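Local atomic coordinates of MJ fibrillarin homologue (Methanocaldococcus jannaschii, PDB entry 1FBN), a protein that probably transfers methyl groups from S-adenosyl-L-methionine to ribose 2'-hydroxyls of rRNA and tRNA, at sites chosen by a guide RNA in box C/D particles. Residues I25-I30 with P89-D94; K65-M70 with Y173-I178; I72-K77 with A96-V101. All coordinates share one frame; numbering follows the deposited sequence.

Contact 1. Residues I25-I30 with P89-D94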
loop_
_atom_site.group_PDB
_atom_site.type_symbol
_atom_site.label_atom_id
_atom_site.label_comp_id
_atom_site.label_asym_id
_atom_site.label_seq_id
_atom_site.Cartn_x
_atom_site.Cartn_y
_atom_site.Cartn_z
ATOM N N ILE A 25 1.795 -14.581 4.129
ATOM C CA ILE A 25 1.428 -13.541 5.091
ATOM C C ILE A 25 -0.071 -13.299 5.081
ATOM O O ILE A 25 -0.759 -13.632 4.117
ATOM C CB ILE A 25 2.142 -12.189 4.830
ATOM C CG1 ILE A 25 1.783 -11.655 3.441
ATOM C CG2 ILE A 25 3.656 -12.328 5.047
ATOM C CD1 ILE A 25 2.324 -10.259 3.180
ATOM N N ALA A 26 -0.569 -12.686 6.148
ATOM C CA ALA A 26 -1.993 -12.417 6.263
ATOM C C ALA A 26 -2.275 -11.249 7.195
ATOM O O ALA A 26 -1.378 -10.741 7.872
ATOM C CB ALA A 26 -2.713 -13.671 6.769
ATOM N N THR A 27 -3.520 -10.788 7.172
ATOM C CA THR A 27 -3.958 -9.716 8.054
ATOM C C THR A 27 -5.182 -10.235 8.815
ATOM O O THR A 27 -5.849 -11.183 8.379
ATOM C CB THR A 27 -4.311 -8.410 7.290
ATOM O OG1 THR A 27 -5.257 -8.688 6.256
ATOM C CG2 THR A 27 -3.064 -7.782 6.683
ATOM N N LYS A 28 -5.421 -9.666 9.990
ATOM C CA LYS A 28 -6.556 -10.048 10.817
ATOM C C LYS A 28 -7.766 -9.242 10.324
ATOM O O LYS A 28 -7.820 -8.021 10.482
ATOM C CB LYS A 28 -6.238 -9.739 12.278
ATOM C CG LYS A 28 -7.218 -10.305 13.272
ATOM C CD LYS A 28 -6.753 -10.020 14.687
ATOM C CE LYS A 28 -5.467 -10.755 15.005
ATOM N NZ LYS A 28 -5.019 -10.487 16.400
ATOM N N SER A 29 -8.711 -9.934 9.691
ATOM C CA SER A 29 -9.913 -9.310 9.128
ATOM C C SER A 29 -10.761 -8.470 10.089
ATOM O O SER A 29 -11.041 -8.895 11.215
ATOM C CB SER A 29 -10.791 -10.386 8.479
ATOM O OG SER A 29 -11.968 -9.831 7.913
ATOM N N ILE A 30 -11.152 -7.274 9.646
ATOM C CA ILE A 30 -12.007 -6.404 10.458
ATOM C C ILE A 30 -13.493 -6.554 10.078
ATOM O O ILE A 30 -14.359 -5.904 10.659
ATOM C CB ILE A 30 -11.590 -4.908 10.403
ATOM C CG1 ILE A 30 -11.637 -4.383 8.969
ATOM C CG2 ILE A 30 -10.225 -4.714 11.046
ATOM C CD1 ILE A 30 -11.474 -2.881 8.869
ATOM N N PRO A 89 -6.309 -2.063 -0.392
ATOM C CA PRO A 89 -7.010 -1.238 0.600
ATOM C C PRO A 89 -7.684 -2.055 1.705
ATOM O O PRO A 89 -7.712 -1.634 2.852
ATOM C CB PRO A 89 -8.032 -0.492 -0.251
ATOM C CG PRO A 89 -7.282 -0.265 -1.517
ATOM C CD PRO A 89 -6.664 -1.628 -1.758
ATOM N N SER A 90 -8.208 -3.233 1.375
ATOM C CA SER A 90 -8.862 -4.051 2.396
ATOM C C SER A 90 -7.874 -4.539 3.459
ATOM O O SER A 90 -8.182 -4.529 4.653
ATOM C CB SER A 90 -9.612 -5.227 1.766
ATOM O OG SER A 90 -8.736 -6.133 1.125
ATOM N N HIS A 91 -6.679 -4.935 3.025
ATOM C CA HIS A 91 -5.651 -5.414 3.945
ATOM C C HIS A 91 -5.050 -4.286 4.768
ATOM O O HIS A 91 -4.724 -4.475 5.939
ATOM C CB HIS A 91 -4.556 -6.176 3.194
ATOM C CG HIS A 91 -4.951 -7.565 2.798
ATOM N ND1 HIS A 91 -5.336 -7.897 1.516
ATOM C CD2 HIS A 91 -5.014 -8.710 3.516
ATOM C CE1 HIS A 91 -5.617 -9.188 1.464
ATOM N NE2 HIS A 91 -5.428 -9.704 2.664
ATOM N N VAL A 92 -4.893 -3.116 4.153
ATOM C CA VAL A 92 -4.348 -1.957 4.856
ATOM C C VAL A 92 -5.328 -1.548 5.961
ATOM O O VAL A 92 -4.910 -1.152 7.049
ATOM C CB VAL A 92 -4.094 -0.767 3.895
ATOM C CG1 VAL A 92 -3.744 0.488 4.682
ATOM C CG2 VAL A 92 -2.961 -1.104 2.927
ATOM N N ALA A 93 -6.627 -1.690 5.683
ATOM C CA ALA A 93 -7.683 -1.360 6.641
ATOM C C ALA A 93 -7.659 -2.335 7.820
ATOM O O ALA A 93 -7.982 -1.965 8.951
ATOM C CB ALA A 93 -9.037 -1.392 5.958
ATOM N N ASP A 94 -7.293 -3.584 7.544
ATOM C CA ASP A 94 -7.186 -4.604 8.585
ATOM C C ASP A 94 -6.052 -4.233 9.532
ATOM O O ASP A 94 -6.195 -4.330 10.747
ATOM C CB ASP A 94 -6.876 -5.973 7.975
ATOM C CG ASP A 94 -8.084 -6.627 7.342
ATOM O OD1 ASP A 94 -9.221 -6.145 7.535
ATOM O OD2 ASP A 94 -7.895 -7.648 6.652
HETATM O O HOH W 1 -7.178 -6.301 12.454
#

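Contact 2. Residues K65-M70 with Y173-I178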
loop_
_atom_site.group_PDB
_atom_site.type_symbol
_atom_site.label_atom_id
_atom_site.label_comp_id
_atom_site.label_asym_id
_atom_site.label_seq_id
_atom_site.Cartn_x
_atom_site.Cartn_y
_atom_site.Cartn_z
ATOM N N LYS A 65 8.969 -10.213 -0.639
ATOM C CA LYS A 65 10.298 -10.030 -1.214
ATOM C C LYS A 65 11.332 -9.350 -0.313
ATOM O O LYS A 65 12.401 -8.953 -0.791
ATOM C CB LYS A 65 10.208 -9.299 -2.558
ATOM C CG LYS A 65 9.556 -10.108 -3.679
ATOM C CD LYS A 65 10.284 -11.427 -3.946
ATOM C CE LYS A 65 11.772 -11.222 -4.255
ATOM N NZ LYS A 65 12.033 -10.296 -5.394
ATOM N N GLY A 66 11.000 -9.161 0.963
ATOM C CA GLY A 66 11.962 -8.574 1.886
ATOM C C GLY A 66 11.837 -7.162 2.435
ATOM O O GLY A 66 12.821 -6.631 2.950
ATOM N N LEU A 67 10.662 -6.547 2.346
ATOM C CA LEU A 67 10.473 -5.199 2.882
ATOM C C LEU A 67 10.807 -5.230 4.374
ATOM O O LEU A 67 10.324 -6.103 5.100
ATOM C CB LEU A 67 9.017 -4.756 2.700
ATOM C CG LEU A 67 8.656 -3.348 3.173
ATOM C CD1 LEU A 67 9.307 -2.325 2.264
ATOM C CD2 LEU A 67 7.156 -3.155 3.171
ATOM N N LYS A 68 11.654 -4.300 4.820
ATOM C CA LYS A 68 12.054 -4.225 6.232
ATOM C C LYS A 68 11.416 -3.050 6.973
ATOM O O LYS A 68 11.259 -3.090 8.197
ATOM C CB LYS A 68 13.581 -4.148 6.365
ATOM C CG LYS A 68 14.330 -5.314 5.737
ATOM C CD LYS A 68 13.919 -6.641 6.343
ATOM C CE LYS A 68 14.557 -7.787 5.590
ATOM N NZ LYS A 68 14.034 -9.097 6.043
ATOM N N VAL A 69 11.073 -1.998 6.236
ATOM C CA VAL A 69 10.452 -0.815 6.823
ATOM C C VAL A 69 8.971 -0.765 6.445
ATOM O O VAL A 69 8.626 -0.493 5.294
ATOM C CB VAL A 69 11.135 0.494 6.335
ATOM C CG1 VAL A 69 10.566 1.699 7.075
ATOM C CG2 VAL A 69 12.642 0.411 6.525
HETATM N N MSE A 70 8.105 -1.085 7.402
HETATM C CA MSE A 70 6.659 -1.047 7.184
HETATM C C MSE A 70 6.094 -0.071 8.212
HETATM O O MSE A 70 5.861 -0.430 9.368
HETATM C CB MSE A 70 6.042 -2.442 7.343
HETATM C CG MSE A 70 4.517 -2.462 7.270
HETATM SE SE MSE A 70 3.857 -1.679 5.793
HETATM C CE MSE A 70 2.257 -2.461 5.731
ATOM N N TYR A 173 5.905 8.729 6.427
ATOM C CA TYR A 173 6.469 7.921 5.352
ATOM C C TYR A 173 5.703 7.909 4.041
ATOM O O TYR A 173 4.469 7.977 4.012
ATOM C CB TYR A 173 6.618 6.467 5.810
ATOM C CG TYR A 173 7.657 6.245 6.874
ATOM C CD1 TYR A 173 7.401 6.573 8.204
ATOM C CD2 TYR A 173 8.897 5.705 6.556
ATOM C CE1 TYR A 173 8.357 6.371 9.193
ATOM C CE2 TYR A 173 9.862 5.495 7.540
ATOM C CZ TYR A 173 9.584 5.836 8.853
ATOM O OH TYR A 173 10.545 5.674 9.820
ATOM N N GLY A 174 6.466 7.761 2.961
ATOM C CA GLY A 174 5.895 7.675 1.635
ATOM C C GLY A 174 6.242 6.307 1.072
ATOM O O GLY A 174 7.409 5.904 1.101
HETATM N N MSE A 175 5.224 5.558 0.655
HETATM C CA MSE A 175 5.414 4.235 0.063
HETATM C C MSE A 175 4.929 4.350 -1.379
HETATM O O MSE A 175 3.789 4.740 -1.617
HETATM C CB MSE A 175 4.590 3.173 0.806
HETATM C CG MSE A 175 4.948 2.995 2.274
HETATM SE SE MSE A 175 4.075 1.614 3.065
HETATM C CE MSE A 175 5.154 0.256 2.634
ATOM N N ILE A 176 5.794 4.044 -2.339
ATOM C CA ILE A 176 5.403 4.149 -3.741
ATOM C C ILE A 176 5.893 2.986 -4.606
ATOM O O ILE A 176 7.087 2.665 -4.634
ATOM C CB ILE A 176 5.862 5.519 -4.347
ATOM C CG1 ILE A 176 5.328 5.693 -5.774
ATOM C CG2 ILE A 176 7.385 5.643 -4.323
ATOM C CD1 ILE A 176 5.655 7.033 -6.392
ATOM N N ALA A 177 4.945 2.322 -5.262
ATOM C CA ALA A 177 5.245 1.207 -6.153
ATOM C C ALA A 177 5.422 1.806 -7.544
ATOM O O ALA A 177 4.477 2.328 -8.128
ATOM C CB ALA A 177 4.101 0.200 -6.150
ATOM N N ILE A 178 6.643 1.741 -8.063
ATOM C CA ILE A 178 6.947 2.310 -9.368
ATOM C C ILE A 178 7.148 1.298 -10.494
ATOM O O ILE A 178 7.976 0.390 -10.398
ATOM C CB ILE A 178 8.193 3.222 -9.290
ATOM C CG1 ILE A 178 7.968 4.332 -8.258
ATOM C CG2 ILE A 178 8.500 3.824 -10.659
ATOM C CD1 ILE A 178 9.101 5.342 -8.164
#

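Contact 3. Residues I72-K77 with A96-V101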
loop_
_atom_site.group_PDB
_atom_site.type_symbol
_atom_site.label_atom_id
_atom_site.label_comp_id
_atom_site.label_asym_id
_atom_site.label_seq_id
_atom_site.Cartn_x
_atom_site.Cartn_y
_atom_site.Cartn_z
ATOM N N ILE A 72 3.090 1.499 8.255
ATOM C CA ILE A 72 1.659 1.433 8.527
ATOM C C ILE A 72 1.407 0.660 9.818
ATOM O O ILE A 72 1.684 -0.533 9.900
ATOM C CB ILE A 72 0.886 0.785 7.351
ATOM C CG1 ILE A 72 1.053 1.642 6.091
ATOM C CG2 ILE A 72 -0.598 0.622 7.708
ATOM C CD1 ILE A 72 0.436 1.050 4.840
ATOM N N LYS A 73 0.893 1.363 10.824
ATOM C CA LYS A 73 0.596 0.779 12.130
ATOM C C LYS A 73 -0.919 0.714 12.364
ATOM O O LYS A 73 -1.703 1.128 11.508
ATOM C CB LYS A 73 1.253 1.619 13.231
ATOM C CG LYS A 73 2.742 1.873 13.049
ATOM C CD LYS A 73 3.569 0.614 13.235
ATOM C CE LYS A 73 5.061 0.927 13.217
ATOM N NZ LYS A 73 5.885 -0.262 13.572
ATOM N N ARG A 74 -1.322 0.225 13.538
ATOM C CA ARG A 74 -2.738 0.097 13.888
ATOM C C ARG A 74 -3.494 1.414 13.921
ATOM O O ARG A 74 -4.645 1.481 13.493
ATOM C CB ARG A 74 -2.917 -0.600 15.240
ATOM C CG ARG A 74 -2.592 -2.077 15.241
ATOM C CD ARG A 74 -2.665 -2.651 16.647
ATOM N NE ARG A 74 -3.850 -3.476 16.869
ATOM C CZ ARG A 74 -4.917 -3.090 17.562
ATOM N NH1 ARG A 74 -4.957 -1.880 18.103
ATOM N NH2 ARG A 74 -5.939 -3.918 17.731
ATOM N N ASP A 75 -2.851 2.457 14.437
ATOM C CA ASP A 75 -3.486 3.769 14.545
ATOM C C ASP A 75 -3.065 4.766 13.460
ATOM O O ASP A 75 -3.302 5.968 13.589
ATOM C CB ASP A 75 -3.211 4.359 15.935
ATOM C CG ASP A 75 -1.731 4.617 16.183
ATOM O OD1 ASP A 75 -0.875 4.033 15.477
ATOM O OD2 ASP A 75 -1.420 5.416 17.092
ATOM N N SER A 76 -2.445 4.267 12.397
ATOM C CA SER A 76 -1.991 5.130 11.310
ATOM C C SER A 76 -3.128 5.689 10.462
ATOM O O SER A 76 -4.166 5.050 10.280
ATOM C CB SER A 76 -1.029 4.376 10.380
ATOM O OG SER A 76 0.170 4.008 11.029
ATOM N N LYS A 77 -2.937 6.909 9.980
ATOM C CA LYS A 77 -3.896 7.538 9.095
ATOM C C LYS A 77 -3.117 7.546 7.792
ATOM O O LYS A 77 -1.997 8.052 7.730
ATOM C CB LYS A 77 -4.236 8.951 9.573
ATOM C CG LYS A 77 -4.935 8.952 10.927
ATOM C CD LYS A 77 -5.093 10.344 11.517
ATOM C CE LYS A 77 -6.201 11.130 10.838
ATOM N NZ LYS A 77 -6.436 12.434 11.524
ATOM N N ALA A 96 -4.463 -1.135 9.942
ATOM C CA ALA A 96 -4.785 0.106 10.634
ATOM C C ALA A 96 -6.239 0.105 11.134
ATOM O O ALA A 96 -7.033 0.988 10.793
ATOM C CB ALA A 96 -4.530 1.281 9.718
ATOM N N ASP A 97 -6.569 -0.886 11.960
ATOM C CA ASP A 97 -7.915 -1.029 12.505
ATOM C C ASP A 97 -8.303 0.088 13.473
ATOM O O ASP A 97 -9.488 0.318 13.714
ATOM C CB ASP A 97 -8.094 -2.408 13.153
ATOM C CG ASP A 97 -7.153 -2.645 14.331
ATOM O OD1 ASP A 97 -5.944 -2.353 14.219
ATOM O OD2 ASP A 97 -7.630 -3.148 15.371
ATOM N N LYS A 98 -7.301 0.775 14.018
ATOM C CA LYS A 98 -7.521 1.893 14.936
ATOM C C LYS A 98 -7.218 3.209 14.202
ATOM O O LYS A 98 -7.122 4.272 14.822
ATOM C CB LYS A 98 -6.604 1.774 16.157
ATOM C CG LYS A 98 -6.715 0.481 16.953
ATOM C CD LYS A 98 -7.983 0.411 17.788
ATOM C CE LYS A 98 -9.166 -0.110 16.987
ATOM N NZ LYS A 98 -10.429 -0.109 17.782
ATOM N N GLY A 99 -7.046 3.120 12.884
ATOM C CA GLY A 99 -6.747 4.289 12.077
ATOM C C GLY A 99 -7.745 4.582 10.969
ATOM O O GLY A 99 -8.912 4.187 11.043
ATOM N N ILE A 100 -7.280 5.286 9.937
ATOM C CA ILE A 100 -8.120 5.670 8.801
ATOM C C ILE A 100 -7.364 5.566 7.485
ATOM O O ILE A 100 -6.159 5.802 7.426
ATOM C CB ILE A 100 -8.627 7.137 8.944
ATOM C CG1 ILE A 100 -9.551 7.261 10.150
ATOM C CG2 ILE A 100 -9.400 7.566 7.705
ATOM C CD1 ILE A 100 -10.036 8.660 10.392
ATOM N N VAL A 101 -8.088 5.206 6.431
ATOM C CA VAL A 101 -7.515 5.094 5.099
ATOM C C VAL A 101 -8.341 5.920 4.115
ATOM O O VAL A 101 -9.508 5.611 3.863
ATOM C CB VAL A 101 -7.487 3.638 4.604
ATOM C CG1 VAL A 101 -6.756 3.561 3.276
ATOM C CG2 VAL A 101 -6.822 2.745 5.632
#

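Contact 1. Residues I25-I30 with P89-D94
Asp94 lays its side chain against the end of strand 25-28 and the turn that follows it. Its CB packs 3.4 Å from the backbone O of Lys28. The carboxylate reaches back along the helix because CG stands anti to the carbonyl carbon (chi1 -77°). Asp94 OD1 accepts the backbone N-H of Ile30, 3.1 Å from N. This N-H comes from above the carboxylate plane, 56° out of it, and the bond is somewhat bent. Asp94 OD2 takes the hydroxyl of Thr27, whose OG1 is 2.9 Å away. The position of OG1 is less certain than the rest, so that bond is best read with care. Thr27 and Asp94 cross at about a right angle, and the CG2 methyl of Thr27 lies 3.8 Å from the backbone O of His91.

Ile30 packs beside the carboxylate. Its CG1 passes 3.3 Å from Asp94 OD1. Its CD1 methyl makes an apolar contact with Ala93 CB at 4.1 Å. A water lies within hydrogen-bonding distance of the backbone O atoms of Lys28 and Asp94.

The carboxylate is buried but well supplied with partners. Arg121 forms a salt bridge with OD1 and Arg50 with OD2, which would probably favour the charged form. The contact joins the antiparallel N-terminal sheet to the Rossmann-like methyltransferase domain. Strand 25-28 runs at 61° to the segment 89-94 of helix 87-95. Strand 47-51 pairs with it and brings in Arg50, while Val92 of the helix turns away from it, onto helix 58-64 and strand 77-81.

Contact 2. Residues K65-M70 with Y173-I178
Met175 carries the main apolar contact between the loop after helix 58-64 and strand 172-179, a strand of the seven-stranded Rossmann-like methyltransferase sheet. Both methionines here are selenomethionines. The CE methyl of Met175 touches two side chains of the loop. Met175 CE lies 3.9 Å from Met70 SE and 4.0 Å from Leu67 CD2. The two methionine chains cross at about a right angle. Met175 is bent at its last torsion (chi3 85°), which turns CE aside from the line of the chain. Met70 starts away from the strand, but its bend at chi2 (54°) brings SE back to the methyl. Leu59 of helix 58-64 packs on both methionines, and Val224 of strand 220-227 lies against Leu67.

Polar bonding plays no direct part, since no hydrogen bond joins the two segments. Other bonds fix the loop. Gly66 is the C-prime residue of a Schellman motif that closes helix 58-64, and its positive phi lets that turn close. Asp209 OD2 accepts the backbone N-H groups of Lys68 and Val69. These bonds tie the loop to strand 205-212, at the edge of the same sheet.

Aliphatic-aromatic packing forms the second patch. Val69 and Tyr173 cross at about a right angle. The patch rests on a single methyl: Val69 CG1 approaches Tyr173 CE2 at 3.9 Å.

Contact 3. Residues I72-K77 with A96-V101
Arg74 and Asp97 form a salt bridge, with NH2 3.0 Å from OD2. It lies where strands 77-81 and 100-105 begin, neighbours in a Rossmann-like beta-alpha-beta unit with helix 87-95 as the crossover. Asp97 CG sits between the backbone N and the carbonyl carbon (chi1 62°), which places the carboxylate over one face of the guanidinium. OD1 stands above the guanidinium centre, and the two planes are 83° apart. No N-H points at OD2, so the attraction is one of charge. Two backbone bonds run nearby. Lys98 N donates to Arg74 O at 2.8 Å, bent to 136°, and Ile100 N donates to Ser76 O at 3.1 Å.

Lys77 and Ile100 are a parallel bridge pair. Each strand is entered from a type I turn, Lys73 to Ser76 and Ala96 to Gly99. Within the first, Ser76 OG accepts the N-H of Lys73.

Outward, Lys98 lies beside Arg74 and points the same way, its CG 3.2 Å from NH1. Gly99 CA makes a CA-H...O contact with Ser76 O at 3.2 Å. On the inner side, Ala96 CB sits 3.3 Å from Lys73 O.

Overall arrangement
Contacts 1 and 2 are buried, while contact 3 is partly exposed. Contact 1 joins the N-terminal sheet to helix 87-95 around a buried carboxylate. Contact 2 packs a loop on a central strand by apolar groups alone. Contact 3 is mostly backbone bonding, with one salt bridge toward the outside. In contacts 1 and 3 the second segments follow each other in the chain, helix 87-95 leading through a turn to strand 100-105. These two contacts touch where Val92 meets Val101 and Ile72, and where Ile30 meets Asp97. Contacts 2 and 3 reach the same sheet and meet at Met175 and Ile72. Contacts 1 and 2 do not touch; their centres are about 17 Å apart.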